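Local coordinates for protein alginate lyase AlgAT5 (Defluviitalea, PDB 5ZQI) that probably cleaves alginate by beta-elimination, as a beta-sandwich lyase of polysaccharide lyase family 7, at residues L69-N74 with P119-R124; V103-C108 with Y256-I261; Q149-L154 with T203-K208. One frame throughout, in Å; residues are numbered along the deposited sequence.

Overall arrangement
All three contacts join antiparallel strands of one beta-sandwich. Contact 2 and contact 3 belong to the same sheet, where strands 256-269 and 142-153 are neighbours: Glu258 O lies 2.8 Å from Thr152 N, and the contact centres are about 11 Å apart. Contact 1 belongs to the other sheet. Its centre is about 10 Å from that of contact 2, and the two touch across the core, with Cys121 O 3.3 Å from Phe104 CD2. Contacts 1 and 3 do not touch, their nearest atoms being about 9 Å apart. By comparison with other family 7 lyases, the substrate cleft probably lies on the sheet of contact 1, and contacts 2 and 3 build the sheet behind it.

Contact 1: L69-N74 with P119-R124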
ATOM      1  N   LEU A  69       0.148   2.470  11.144  1.00  7.35           N
ATOM      2  CA  LEU A  69      -1.026   2.667  10.295  1.00  7.73           C
ATOM      3  C   LEU A  69      -1.423   4.138  10.247  1.00  6.33           C
ATOM      4  O   LEU A  69      -1.520   4.773  11.299  1.00  9.52           O
ATOM      5  CB  LEU A  69      -2.203   1.846  10.820  1.00  7.35           C
ATOM      6  CG  LEU A  69      -3.534   1.997  10.084  1.00  7.64           C
ATOM      7  CD1 LEU A  69      -3.507   1.363   8.725  1.00 10.48           C
ATOM      8  CD2 LEU A  69      -4.655   1.376  10.945  1.00 11.38           C
ATOM      9  N   THR A  70      -1.657   4.666   9.038  1.00  5.79           N
ATOM     10  CA  THR A  70      -2.312   5.961   8.860  1.00  6.69           C
ATOM     11  C   THR A  70      -3.766   5.749   8.449  1.00  7.69           C
ATOM     12  O   THR A  70      -4.050   4.941   7.554  1.00  7.99           O
ATOM     13  CB  THR A  70      -1.603   6.819   7.827  1.00  9.26           C
ATOM     14  OG1 THR A  70      -0.228   6.978   8.224  1.00 11.28           O
ATOM     15  CG2 THR A  70      -2.301   8.194   7.693  1.00  8.33           C
ATOM     16  N   LEU A  71      -4.687   6.462   9.116  1.00  7.37           N
ATOM     17  CA  LEU A  71      -6.120   6.361   8.895  1.00  7.31           C
ATOM     18  C   LEU A  71      -6.648   7.434   7.961  1.00  7.03           C
ATOM     19  O   LEU A  71      -5.999   8.454   7.705  1.00  7.63           O
ATOM     20  CB  LEU A  71      -6.848   6.495  10.233  1.00  7.26           C
ATOM     21  CG  LEU A  71      -6.665   5.369  11.251  1.00 10.15           C
ATOM     22  CD1 LEU A  71      -7.225   5.777  12.621  1.00 12.22           C
ATOM     23  CD2 LEU A  71      -7.273   4.077  10.798  1.00 15.91           C
ATOM     24  N   PRO A  72      -7.876   7.205   7.410  1.00  7.56           N
ATOM     25  CA  PRO A  72      -8.518   8.249   6.596  1.00  8.09           C
ATOM     26  C   PRO A  72      -9.447   9.184   7.369  1.00 10.24           C
ATOM     27  O   PRO A  72     -10.256   9.926   6.789  1.00 10.64           O
ATOM     28  CB  PRO A  72      -9.318   7.436   5.570  1.00  8.74           C
ATOM     29  CG  PRO A  72      -9.727   6.211   6.391  1.00  8.85           C
ATOM     30  CD  PRO A  72      -8.529   5.881   7.261  1.00  8.72           C
ATOM     31  N   ILE A  73      -9.328   9.146   8.697  1.00  9.37           N
ATOM     32  CA  ILE A  73     -10.160   9.935   9.604  1.00  9.64           C
ATOM     33  C   ILE A  73      -9.264  10.515  10.689  1.00  9.91           C
ATOM     34  O   ILE A  73      -8.066  10.246  10.730  1.00 10.18           O
ATOM     35  CB  ILE A  73     -11.311   9.119  10.242  1.00 10.90           C
ATOM     36  CG1 ILE A  73     -10.716   7.931  10.979  1.00 10.39           C
ATOM     37  CG2 ILE A  73     -12.313   8.699   9.168  1.00 13.95           C
ATOM     38  CD1 ILE A  73     -11.734   7.214  11.897  1.00 14.19           C
ATOM     39  N   ASN A  74      -9.869  11.323  11.580  1.00 11.77           N
ATOM     40  CA  ASN A  74      -9.175  11.842  12.763  1.00 11.92           C
ATOM     41  C   ASN A  74      -7.898  12.588  12.392  1.00 13.16           C
ATOM     42  O   ASN A  74      -6.865  12.454  13.056  1.00 13.19           O
ATOM     43  CB  ASN A  74      -8.884  10.715  13.751  1.00 12.63           C
ATOM     44  CG  ASN A  74     -10.149   9.990  14.207  1.00 13.18           C
ATOM     45  OD1 ASN A  74     -11.255  10.531  14.165  1.00 18.54           O
ATOM     46  ND2 ASN A  74      -9.984   8.749  14.611  1.00 14.78           N
ATOM     47  N   PRO A 119      -6.760  10.622   0.386  1.00  8.70           N
ATOM     48  CA  PRO A 119      -6.891   9.878   1.651  1.00  8.72           C
ATOM     49  C   PRO A 119      -6.351   8.466   1.565  1.00  8.53           C
ATOM     50  O   PRO A 119      -6.276   7.858   0.496  1.00  7.97           O
ATOM     51  CB  PRO A 119      -8.404   9.859   1.858  1.00  8.01           C
ATOM     52  CG  PRO A 119      -8.963   9.819   0.428  1.00  9.50           C
ATOM     53  CD  PRO A 119      -8.015  10.633  -0.397  1.00  8.90           C
ATOM     54  N   ARG A 120      -5.994   7.939   2.732  1.00  7.72           N
ATOM     55  CA  ARG A 120      -5.424   6.607   2.785  1.00  7.06           C
ATOM     56  C   ARG A 120      -5.821   5.884   4.062  1.00  7.15           C
ATOM     57  O   ARG A 120      -6.114   6.489   5.085  1.00  7.68           O
ATOM     58  CB  ARG A 120      -3.888   6.640   2.692  1.00  7.26           C
ATOM     59  CG  ARG A 120      -3.205   7.077   3.957  1.00  6.97           C
ATOM     60  CD  ARG A 120      -1.745   7.362   3.723  1.00  8.26           C
ATOM     61  NE  ARG A 120      -1.514   8.649   3.089  1.00 10.13           N
ATOM     62  CZ  ARG A 120      -0.690   8.877   2.065  1.00 11.08           C
ATOM     63  NH1 ARG A 120      -0.034   7.891   1.479  1.00 11.26           N
ATOM     64  NH2 ARG A 120      -0.540  10.115   1.655  1.00 12.13           N
ATOM     65  N   CYS A 121      -5.784   4.547   3.971  1.00  6.74           N
ATOM     66  CA  CYS A 121      -5.726   3.650   5.128  1.00  6.79           C
ATOM     67  C   CYS A 121      -4.560   2.717   4.820  1.00  6.25           C
ATOM     68  O   CYS A 121      -4.706   1.776   4.020  1.00  6.09           O
ATOM     69  CB  CYS A 121      -7.015   2.905   5.340  1.00  7.70           C
ATOM     70  SG  CYS A 121      -6.946   2.046   6.930  1.00  9.63           S
ATOM     71  N   GLU A 122      -3.377   3.048   5.365  1.00  6.19           N
ATOM     72  CA  GLU A 122      -2.138   2.537   4.795  1.00  6.95           C
ATOM     73  C   GLU A 122      -1.074   2.314   5.847  1.00  7.17           C
ATOM     74  O   GLU A 122      -0.878   3.157   6.735  1.00  7.98           O
ATOM     75  CB  GLU A 122      -1.608   3.526   3.739  1.00  8.89           C
ATOM     76  CG  GLU A 122      -0.670   2.885   2.688  1.00  8.97           C
ATOM     77  CD  GLU A 122      -0.082   3.891   1.702  1.00 12.32           C
ATOM     78  OE1 GLU A 122       0.119   5.073   2.070  1.00 12.12           O
ATOM     79  OE2 GLU A 122       0.189   3.523   0.529  1.00 11.48           O
ATOM     80  N   LEU A 123      -0.384   1.177   5.714  1.00  6.91           N
ATOM     81  CA  LEU A 123       0.742   0.834   6.574  1.00  5.76           C
ATOM     82  C   LEU A 123       2.054   1.428   6.041  1.00  6.58           C
ATOM     83  O   LEU A 123       2.313   1.427   4.846  1.00  7.88           O
ATOM     84  CB  LEU A 123       0.879  -0.695   6.692  1.00  6.47           C
ATOM     85  CG  LEU A 123      -0.311  -1.449   7.277  1.00  7.82           C
ATOM     86  CD1 LEU A 123      -0.148  -2.954   7.016  1.00  9.18           C
ATOM     87  CD2 LEU A 123      -0.495  -1.181   8.717  1.00  9.13           C
ATOM     88  N   ARG A 124       2.890   1.911   6.964  1.00  6.03           N
ATOM     89  CA  ARG A 124       4.200   2.504   6.703  1.00  6.95           C
ATOM     90  C   ARG A 124       5.254   1.697   7.447  1.00  6.16           C
ATOM     91  O   ARG A 124       5.109   1.431   8.641  1.00  6.55           O
ATOM     92  CB  ARG A 124       4.191   3.957   7.151  1.00  9.30           C
ATOM     93  CG  ARG A 124       5.395   4.838   6.793  1.00  8.17           C
ATOM     94  CD  ARG A 124       6.571   4.661   7.751  1.00  8.78           C
ATOM     95  NE  ARG A 124       7.471   5.815   7.615  1.00  9.04           N
ATOM     96  CZ  ARG A 124       8.780   5.756   7.437  1.00  7.55           C
ATOM     97  NH1 ARG A 124       9.472   6.892   7.315  1.00 10.83           N
ATOM     98  NH2 ARG A 124       9.411   4.592   7.435  1.00  7.50           N
TER
HETATM   99  O   HOH W   1       1.048   5.261   6.377  1.00 20.12           O
HETATM  100  O   HOH W   2      -5.564   9.717   5.085  1.00  7.02           O
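Thr70 and Glu122 form an antiparallel hydrogen-bonded pair. Thr70 N meets Glu122 O at 2.9 Å in an almost straight bond (178° at the hydrogen), and Glu122 N returns a bond of 3.0 Å to Thr70 O. Water 1 donates to Glu122 O as well, giving this carbonyl two donors, and is bonded to Thr70 OG1 at 2.8 Å. The hydroxyl can share that water because chi1 of -57° sets it beside its own backbone N. The methyl lies anti to the backbone N and crosses the start of the arginine chain, with Thr70 CG2 4.0 Å from Arg120 CG.

On the opposite face of the sheet the contacts are apolar: Leu69 CD1 packs 3.9 Å from Leu123 CD2 and equally close to Cys121 SG. Beyond the paired strands Pro72 offers no N-H, and Arg120 O instead rests against its ring, 3.3 Å from Pro72 CD. Arg120 N gives its hydrogen to water 2, which probably donates in turn to Leu71 O.

A bend at chi3 (78°) turns the Arg120 guanidinium toward Glu122, and NH1 bridges to Glu122 OE1 at 2.9 Å, with the oxygen almost in the guanidinium plane and approached on its syn side. Lys238 makes a second salt bridge to OE1 and Gln165 binds OE2, while Tyr242 meets Arg120 in a cation-pi contact. The run from Arg120 to Arg124 fits the R-x-E-L-R motif of family 7 lyases, consistent with a place in the substrate cleft. Strand 120-127 lies between strand 67-70 and strands 236-239 and 241-243; toward the core, Leu69 and Cys121 pack on Phe93 of strand 93-95, and Leu123 on Phe104 of strand 102-107.

Contact 2: V103-C108 with Y256-I261; sequences VFKAHC and YGENEI
Phe104 with Asn259 and Ala106 with Gly257 are the hydrogen-bonded pairs of two antiparallel strands (172° between directions, axes 4.7 Å apart at closest), each pair joined by two N-H...O bonds. Lys105 and Tyr256 meet on the face that also carries Val103 and Glu258. The extended lysine chain runs across one face of the phenol ring: Lys105 CE sits 3.8 Å from the Tyr256 ring centroid as a CH-pi contact, and Lys105 NZ lies 4.1 Å from it, only 12° off the normal, a cation-pi contact. Glu91 takes the ammonium in a salt bridge, and His153 stacks with the tyrosine ring. A methionine here would probably leave Glu91 without its countercharge and the phenol face without its cation. Nearby, Val103 CG1 presses against the carboxylate carbon of its diagonal neighbour, 3.5 Å from Glu258 CD. On the other face, Phe104 CE1 meets Ile261 CD1 at 3.6 Å, and the Phe104 side chain also packs on Met241 of the opposing sheet. One face largely polar and partly exposed, the other mostly apolar and turned to the opposing sheet: this is the amphipathic strand pairing of a beta-sandwich.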
ATOM      1  N   VAL A 103      -9.117  -5.910   5.583  1.00  7.73           N
ATOM      2  CA  VAL A 103      -9.778  -4.933   4.730  1.00  6.98           C
ATOM      3  C   VAL A 103      -9.236  -3.545   5.039  1.00  6.03           C
ATOM      4  O   VAL A 103      -9.203  -3.128   6.208  1.00  8.12           O
ATOM      5  CB  VAL A 103     -11.297  -4.970   4.960  1.00  6.87           C
ATOM      6  CG1 VAL A 103     -11.990  -3.883   4.098  1.00 10.35           C
ATOM      7  CG2 VAL A 103     -11.868  -6.327   4.676  1.00  8.77           C
ATOM      8  N   PHE A 104      -8.787  -2.841   3.991  1.00  7.44           N
ATOM      9  CA  PHE A 104      -8.341  -1.449   4.070  1.00  6.42           C
ATOM     10  C   PHE A 104      -9.298  -0.636   3.205  1.00  7.22           C
ATOM     11  O   PHE A 104      -9.432  -0.910   2.007  1.00  7.58           O
ATOM     12  CB  PHE A 104      -6.914  -1.259   3.562  1.00  5.26           C
ATOM     13  CG  PHE A 104      -5.850  -1.993   4.333  1.00  7.72           C
ATOM     14  CD1 PHE A 104      -5.635  -3.355   4.134  1.00  8.33           C
ATOM     15  CD2 PHE A 104      -5.028  -1.319   5.218  1.00  5.35           C
ATOM     16  CE1 PHE A 104      -4.622  -3.996   4.837  1.00  8.12           C
ATOM     17  CE2 PHE A 104      -4.037  -1.962   5.906  1.00  6.94           C
ATOM     18  CZ  PHE A 104      -3.829  -3.295   5.719  1.00  7.95           C
ATOM     19  N   LYS A 105      -9.907   0.399   3.783  1.00  6.07           N
ATOM     20  CA  LYS A 105     -10.836   1.276   3.071  1.00  7.43           C
ATOM     21  C   LYS A 105     -10.432   2.722   3.289  1.00  6.84           C
ATOM     22  O   LYS A 105     -10.197   3.121   4.422  1.00  7.51           O
ATOM     23  CB  LYS A 105     -12.286   1.052   3.546  1.00  7.01           C
ATOM     24  CG  LYS A 105     -13.271   2.080   3.005  1.00  7.65           C
ATOM     25  CD  LYS A 105     -14.694   1.761   3.421  1.00 12.90           C
ATOM     26  CE  LYS A 105     -15.636   2.897   3.031  1.00 15.01           C
ATOM     27  NZ  LYS A 105     -17.058   2.652   3.362  1.00 20.86           N
ATOM     28  N   ALA A 106     -10.406   3.523   2.221  1.00  7.19           N
ATOM     29  CA  ALA A 106     -10.259   4.972   2.340  1.00  8.33           C
ATOM     30  C   ALA A 106     -11.246   5.643   1.402  1.00  7.94           C
ATOM     31  O   ALA A 106     -11.195   5.437   0.185  1.00  8.59           O
ATOM     32  CB  ALA A 106      -8.817   5.416   2.056  1.00  8.66           C
ATOM     33  N   HIS A 107     -12.140   6.427   1.986  1.00  7.89           N
ATOM     34  CA  HIS A 107     -13.179   7.124   1.237  1.00  7.97           C
ATOM     35  C   HIS A 107     -12.704   8.482   0.740  1.00  9.52           C
ATOM     36  O   HIS A 107     -11.827   9.105   1.327  1.00  9.72           O
ATOM     37  CB  HIS A 107     -14.434   7.291   2.098  1.00  9.99           C
ATOM     38  CG  HIS A 107     -14.206   8.050   3.370  1.00  9.28           C
ATOM     39  ND1 HIS A 107     -13.197   7.737   4.260  1.00  8.57           N
ATOM     40  CD2 HIS A 107     -14.849   9.122   3.888  1.00 12.14           C
ATOM     41  CE1 HIS A 107     -13.236   8.587   5.273  1.00  8.61           C
ATOM     42  NE2 HIS A 107     -14.237   9.427   5.077  1.00 11.03           N
ATOM     43  N   CYS A 108     -13.331   8.944  -0.346  1.00 10.64           N
ATOM     44  CA  CYS A 108     -12.870  10.153  -1.034  1.00  9.95           C
ATOM     45  C   CYS A 108     -13.029  11.397  -0.187  1.00 12.05           C
ATOM     46  O   CYS A 108     -12.331  12.394  -0.421  1.00 13.42           O
ATOM     47  CB  CYS A 108     -13.604  10.292  -2.374  1.00 10.99           C
ATOM     48  SG  CYS A 108     -13.200   8.978  -3.565  1.00 14.49           S
ATOM     49  N   TYR A 256     -15.293   5.267  -2.517  1.00  9.81           N
ATOM     50  CA  TYR A 256     -14.105   4.775  -1.831  1.00  8.95           C
ATOM     51  C   TYR A 256     -13.316   3.759  -2.643  1.00  8.54           C
ATOM     52  O   TYR A 256     -13.827   3.106  -3.562  1.00 10.33           O
ATOM     53  CB  TYR A 256     -14.481   4.147  -0.480  1.00  9.33           C
ATOM     54  CG  TYR A 256     -15.392   2.927  -0.558  1.00 10.08           C
ATOM     55  CD1 TYR A 256     -16.771   3.055  -0.687  1.00 11.27           C
ATOM     56  CD2 TYR A 256     -14.853   1.652  -0.440  1.00  9.85           C
ATOM     57  CE1 TYR A 256     -17.591   1.928  -0.691  1.00 12.24           C
ATOM     58  CE2 TYR A 256     -15.661   0.524  -0.465  1.00 11.96           C
ATOM     59  CZ  TYR A 256     -17.024   0.670  -0.587  1.00 12.00           C
ATOM     60  OH  TYR A 256     -17.804  -0.481  -0.595  1.00 16.48           O
ATOM     61  N   GLY A 257     -12.052   3.632  -2.242  1.00  7.60           N
ATOM     62  CA  GLY A 257     -11.217   2.504  -2.610  1.00  8.73           C
ATOM     63  C   GLY A 257     -11.133   1.512  -1.456  1.00  7.29           C
ATOM     64  O   GLY A 257     -11.135   1.895  -0.289  1.00  7.65           O
ATOM     65  N   GLU A 258     -11.067   0.236  -1.802  1.00  7.43           N
ATOM     66  CA  GLU A 258     -10.967  -0.814  -0.804  1.00  7.39           C
ATOM     67  C   GLU A 258     -10.172  -1.980  -1.371  1.00  7.65           C
ATOM     68  O   GLU A 258     -10.318  -2.339  -2.547  1.00  8.28           O
ATOM     69  CB  GLU A 258     -12.346  -1.278  -0.347  1.00  8.92           C
ATOM     70  CG  GLU A 258     -12.323  -2.271   0.823  1.00  9.15           C
ATOM     71  CD  GLU A 258     -13.717  -2.519   1.339  1.00 15.67           C
ATOM     72  OE1 GLU A 258     -14.314  -3.546   0.929  1.00 26.73           O
ATOM     73  OE2 GLU A 258     -14.247  -1.705   2.138  1.00 18.99           O
ATOM     74  N   ASN A 259      -9.349  -2.587  -0.507  1.00  7.26           N
ATOM     75  CA  ASN A 259      -8.655  -3.826  -0.839  1.00  7.74           C
ATOM     76  C   ASN A 259      -8.577  -4.728   0.390  1.00  8.28           C
ATOM     77  O   ASN A 259      -8.880  -4.331   1.516  1.00 10.19           O
ATOM     78  CB  ASN A 259      -7.262  -3.543  -1.442  1.00 10.99           C
ATOM     79  CG  ASN A 259      -6.277  -2.959  -0.445  1.00  8.38           C
ATOM     80  OD1 ASN A 259      -6.624  -2.212   0.450  1.00 10.33           O
ATOM     81  ND2 ASN A 259      -5.016  -3.337  -0.594  1.00 10.74           N
ATOM     82  N   GLU A 260      -8.207  -5.980   0.153  1.00  7.60           N
ATOM     83  CA  GLU A 260      -8.083  -7.000   1.186  1.00  8.06           C
ATOM     84  C   GLU A 260      -6.709  -7.635   1.022  1.00  8.72           C
ATOM     85  O   GLU A 260      -6.373  -8.108  -0.072  1.00  9.07           O
ATOM     86  CB  GLU A 260      -9.195  -8.046   1.074  1.00 10.50           C
ATOM     87  CG  GLU A 260     -10.589  -7.462   1.220  1.00 10.17           C
ATOM     88  CD  GLU A 260     -11.702  -8.485   1.375  1.00 12.28           C
ATOM     89  OE1 GLU A 260     -11.396  -9.682   1.641  1.00 14.88           O
ATOM     90  OE2 GLU A 260     -12.873  -8.086   1.231  1.00 18.06           O
ATOM     91  N   ILE A 261      -5.909  -7.609   2.088  1.00  7.70           N
ATOM     92  CA  ILE A 261      -4.559  -8.184   2.089  1.00  8.12           C
ATOM     93  C   ILE A 261      -4.608  -9.496   2.874  1.00  7.65           C
ATOM     94  O   ILE A 261      -4.926  -9.511   4.071  1.00  8.13           O
ATOM     95  CB  ILE A 261      -3.495  -7.223   2.675  1.00  7.74           C
ATOM     96  CG1 ILE A 261      -3.482  -5.937   1.850  1.00  7.21           C
ATOM     97  CG2 ILE A 261      -2.133  -7.932   2.759  1.00  6.39           C
ATOM     98  CD1 ILE A 261      -2.362  -4.945   2.248  1.00  8.79           C
TER

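Contact 3: Q149-L154 with T203-K208; sequences QKITHL and TRFTVK
Gln149 and Phe205 hold the tight end of this contact. Their backbones form an antiparallel hydrogen-bonded pair, with Gln149 N bonded to Phe205 O at 2.9 Å and Phe205 N to Gln149 O at 2.8 Å, both close to straight. Their side chains leave the sheet on the same side and run alongside each other. In both residues CG stands between the backbone N and the carbonyl carbon (chi1 63° and 65°), and this shared turn lays the glutamine chain over the ring. Gln149 CG sits above one face of the ring, 4.2 Å from the Phe205 centroid, and Gln149 NE2 comes to 3.7 Å from Phe205 CZ, the amide plane inclined by 44° to the ring. The buried amide is held at both ends, OE1 by Asn259 and NE2 by the carbonyl of Val163. Ile151 CD1 closes on the ring edge, 4.2 Å from Phe205 CE1.

The other side is looser. Lys150 touches by its CB alone, 3.5 Å from Thr203 O, and its extended chain leads off to Tyr262 OH. Arg204, exposed to solvent, keeps its CA against Gln149 O at 3.3 Å, while its guanidinium bridges to Asp148. Past the Gln149-Phe205 pair the segments run off in different directions: 205-208 follows the earlier part of strand 142-153, and Ile151 bonds to Gly202. Thr152 and His153 both face Glu258 on the next strand, a classic beta bulge. With one bridge within these segments, this is the end of the pairing between two interior strands of the seven-stranded antiparallel sheet of the beta-sandwich.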
ATOM      1  N   GLN A 149      -2.998  -9.992  -2.274  1.00  7.59           N
ATOM      2  CA  GLN A 149      -4.130  -9.100  -2.024  1.00  7.58           C
ATOM      3  C   GLN A 149      -5.131  -9.190  -3.165  1.00 11.10           C
ATOM      4  O   GLN A 149      -4.867  -9.813  -4.201  1.00  9.01           O
ATOM      5  CB  GLN A 149      -3.647  -7.650  -1.824  1.00  9.14           C
ATOM      6  CG  GLN A 149      -2.941  -7.036  -3.068  1.00  9.31           C
ATOM      7  CD  GLN A 149      -2.442  -5.638  -2.830  1.00 11.02           C
ATOM      8  OE1 GLN A 149      -2.957  -4.914  -1.985  1.00 13.09           O
ATOM      9  NE2 GLN A 149      -1.421  -5.259  -3.555  1.00 11.22           N
ATOM     10  N   LYS A 150      -6.298  -8.571  -2.961  1.00  9.50           N
ATOM     11  CA  LYS A 150      -7.259  -8.350  -4.040  1.00  8.72           C
ATOM     12  C   LYS A 150      -7.842  -6.963  -3.859  1.00  9.48           C
ATOM     13  O   LYS A 150      -7.993  -6.501  -2.727  1.00 11.07           O
ATOM     14  CB  LYS A 150      -8.342  -9.404  -4.066  1.00 12.14           C
ATOM     15  CG  LYS A 150      -9.245  -9.411  -2.852  1.00 10.90           C
ATOM     16  CD  LYS A 150     -10.251 -10.556  -2.937  1.00 13.87           C
ATOM     17  CE  LYS A 150     -11.090 -10.625  -1.693  1.00 13.26           C
ATOM     18  NZ  LYS A 150     -11.967 -11.844  -1.730  1.00 20.75           N
ATOM     19  N   ILE A 151      -8.073  -6.252  -4.952  1.00  7.93           N
ATOM     20  CA  ILE A 151      -8.700  -4.932  -4.898  1.00  7.77           C
ATOM     21  C   ILE A 151     -10.198  -5.114  -5.101  1.00  8.42           C
ATOM     22  O   ILE A 151     -10.617  -5.804  -6.042  1.00 10.91           O
ATOM     23  CB  ILE A 151      -8.100  -3.984  -5.946  1.00  8.63           C
ATOM     24  CG1 ILE A 151      -6.577  -3.898  -5.791  1.00 12.00           C
ATOM     25  CG2 ILE A 151      -8.795  -2.606  -5.850  1.00  9.23           C
ATOM     26  CD1 ILE A 151      -5.866  -3.335  -7.039  1.00 15.28           C
ATOM     27  N   THR A 152     -11.016  -4.546  -4.202  1.00  8.86           N
ATOM     28  CA  THR A 152     -12.440  -4.858  -4.194  1.00 10.54           C
ATOM     29  C   THR A 152     -13.369  -3.701  -4.541  1.00  9.40           C
ATOM     30  O   THR A 152     -14.540  -3.955  -4.850  1.00 13.30           O
ATOM     31  CB  THR A 152     -12.872  -5.426  -2.835  1.00 10.32           C
ATOM     32  OG1 THR A 152     -12.508  -4.522  -1.784  1.00 13.35           O
ATOM     33  CG2 THR A 152     -12.189  -6.765  -2.560  1.00 14.66           C
ATOM     34  N   HIS A 153     -12.890  -2.458  -4.532  1.00  9.83           N
ATOM     35  CA  HIS A 153     -13.784  -1.338  -4.792  1.00  9.58           C
ATOM     36  C   HIS A 153     -12.947  -0.147  -5.229  1.00  9.01           C
ATOM     37  O   HIS A 153     -11.822   0.047  -4.762  1.00  8.38           O
ATOM     38  CB  HIS A 153     -14.615  -0.990  -3.548  1.00 10.92           C
ATOM     39  CG  HIS A 153     -15.869  -0.223  -3.835  1.00 12.32           C
ATOM     40  ND1 HIS A 153     -17.096  -0.826  -4.035  1.00 19.15           N
ATOM     41  CD2 HIS A 153     -16.092   1.109  -3.891  1.00 10.43           C
ATOM     42  CE1 HIS A 153     -18.010   0.104  -4.242  1.00 15.57           C
ATOM     43  NE2 HIS A 153     -17.424   1.286  -4.180  1.00 16.24           N
ATOM     44  N   LEU A 154     -13.515   0.650  -6.136  1.00 10.47           N
ATOM     45  CA  LEU A 154     -12.890   1.826  -6.722  1.00 10.71           C
ATOM     46  C   LEU A 154     -13.833   3.005  -6.641  1.00 10.07           C
ATOM     47  O   LEU A 154     -15.054   2.838  -6.684  1.00 11.67           O
ATOM     48  CB  LEU A 154     -12.525   1.607  -8.204  1.00 11.76           C
ATOM     49  CG  LEU A 154     -11.490   0.516  -8.498  1.00  9.85           C
ATOM     50  CD1 LEU A 154     -11.387   0.349 -10.010  1.00 12.25           C
ATOM     51  CD2 LEU A 154     -10.167   0.837  -7.879  1.00 11.82           C
ATOM     52  N   THR A 203     -10.052 -10.142  -7.819  1.00 11.64           N
ATOM     53  CA  THR A 203      -9.095 -11.151  -8.240  1.00 10.62           C
ATOM     54  C   THR A 203      -7.858 -11.087  -7.334  1.00 10.03           C
ATOM     55  O   THR A 203      -7.179 -10.051  -7.256  1.00 10.11           O
ATOM     56  CB  THR A 203      -8.714 -10.952  -9.708  1.00 11.38           C
ATOM     57  OG1 THR A 203      -9.890 -10.990 -10.539  1.00 13.58           O
ATOM     58  CG2 THR A 203      -7.736 -12.071 -10.144  1.00 15.01           C
ATOM     59  N   ARG A 204      -7.552 -12.201  -6.669  1.00 11.01           N
ATOM     60  CA  ARG A 204      -6.362 -12.297  -5.832  1.00  9.37           C
ATOM     61  C   ARG A 204      -5.104 -12.328  -6.695  1.00 11.36           C
ATOM     62  O   ARG A 204      -5.043 -13.017  -7.718  1.00 19.62           O
ATOM     63  CB  ARG A 204      -6.448 -13.563  -4.954  1.00 13.93           C
ATOM     64  CG  ARG A 204      -5.477 -13.603  -3.768  1.00 17.38           C
ATOM     65  CD  ARG A 204      -5.887 -14.654  -2.752  1.00 18.25           C
ATOM     66  NE  ARG A 204      -4.802 -14.972  -1.843  1.00 18.78           N
ATOM     67  CZ  ARG A 204      -4.891 -15.831  -0.852  1.00 10.67           C
ATOM     68  NH1 ARG A 204      -6.030 -16.485  -0.640  1.00 16.19           N
ATOM     69  NH2 ARG A 204      -3.851 -16.026  -0.047  1.00 19.88           N
ATOM     70  N   PHE A 205      -4.101 -11.559  -6.278  1.00  9.34           N
ATOM     71  CA  PHE A 205      -2.809 -11.563  -6.956  1.00  9.02           C
ATOM     72  C   PHE A 205      -1.699 -11.347  -5.938  1.00  8.46           C
ATOM     73  O   PHE A 205      -1.920 -10.818  -4.836  1.00  9.61           O
ATOM     74  CB  PHE A 205      -2.704 -10.491  -8.072  1.00 11.16           C
ATOM     75  CG  PHE A 205      -2.757  -9.067  -7.602  1.00  9.78           C
ATOM     76  CD1 PHE A 205      -3.940  -8.424  -7.522  1.00 11.94           C
ATOM     77  CD2 PHE A 205      -1.605  -8.325  -7.327  1.00 10.24           C
ATOM     78  CE1 PHE A 205      -4.022  -7.059  -7.121  1.00 11.41           C
ATOM     79  CE2 PHE A 205      -1.685  -7.006  -6.927  1.00 10.51           C
ATOM     80  CZ  PHE A 205      -2.908  -6.390  -6.777  1.00  8.46           C
ATOM     81  N   THR A 206      -0.489 -11.719  -6.337  1.00  8.24           N
ATOM     82  CA  THR A 206       0.706 -11.372  -5.587  1.00  7.63           C
ATOM     83  C   THR A 206       1.541 -10.380  -6.370  1.00  7.23           C
ATOM     84  O   THR A 206       1.707 -10.507  -7.587  1.00  9.59           O
ATOM     85  CB  THR A 206       1.541 -12.608  -5.246  1.00 11.36           C
ATOM     86  OG1 THR A 206       2.096 -13.199  -6.422  1.00 15.82           O
ATOM     87  CG2 THR A 206       0.679 -13.610  -4.560  1.00  9.35           C
ATOM     88  N   VAL A 207       2.078  -9.397  -5.661  1.00  7.60           N
ATOM     89  CA  VAL A 207       3.052  -8.474  -6.210  1.00  8.01           C
ATOM     90  C   VAL A 207       4.270  -8.498  -5.305  1.00  8.82           C
ATOM     91  O   VAL A 207       4.148  -8.443  -4.076  1.00  9.19           O
ATOM     92  CB  VAL A 207       2.471  -7.061  -6.379  1.00  9.59           C
ATOM     93  CG1 VAL A 207       1.959  -6.462  -5.084  1.00  9.25           C
ATOM     94  CG2 VAL A 207       3.498  -6.153  -7.046  1.00 10.56           C
ATOM     95  N   LYS A 208       5.437  -8.672  -5.913  1.00  6.87           N
ATOM     96  CA  LYS A 208       6.707  -8.672  -5.198  1.00  6.71           C
ATOM     97  C   LYS A 208       7.590  -7.550  -5.734  1.00  8.32           C
ATOM     98  O   LYS A 208       7.772  -7.416  -6.950  1.00  8.07           O
ATOM     99  CB  LYS A 208       7.423 -10.022  -5.339  1.00  8.22           C
ATOM    100  CG  LYS A 208       8.768 -10.073  -4.642  1.00 10.16           C
ATOM    101  CD  LYS A 208       9.386 -11.464  -4.587  1.00 15.62           C
ATOM    102  CE  LYS A 208       9.703 -12.000  -5.956  1.00 20.10           C
ATOM    103  NZ  LYS A 208      10.583 -13.199  -5.828  1.00 30.54           N
TER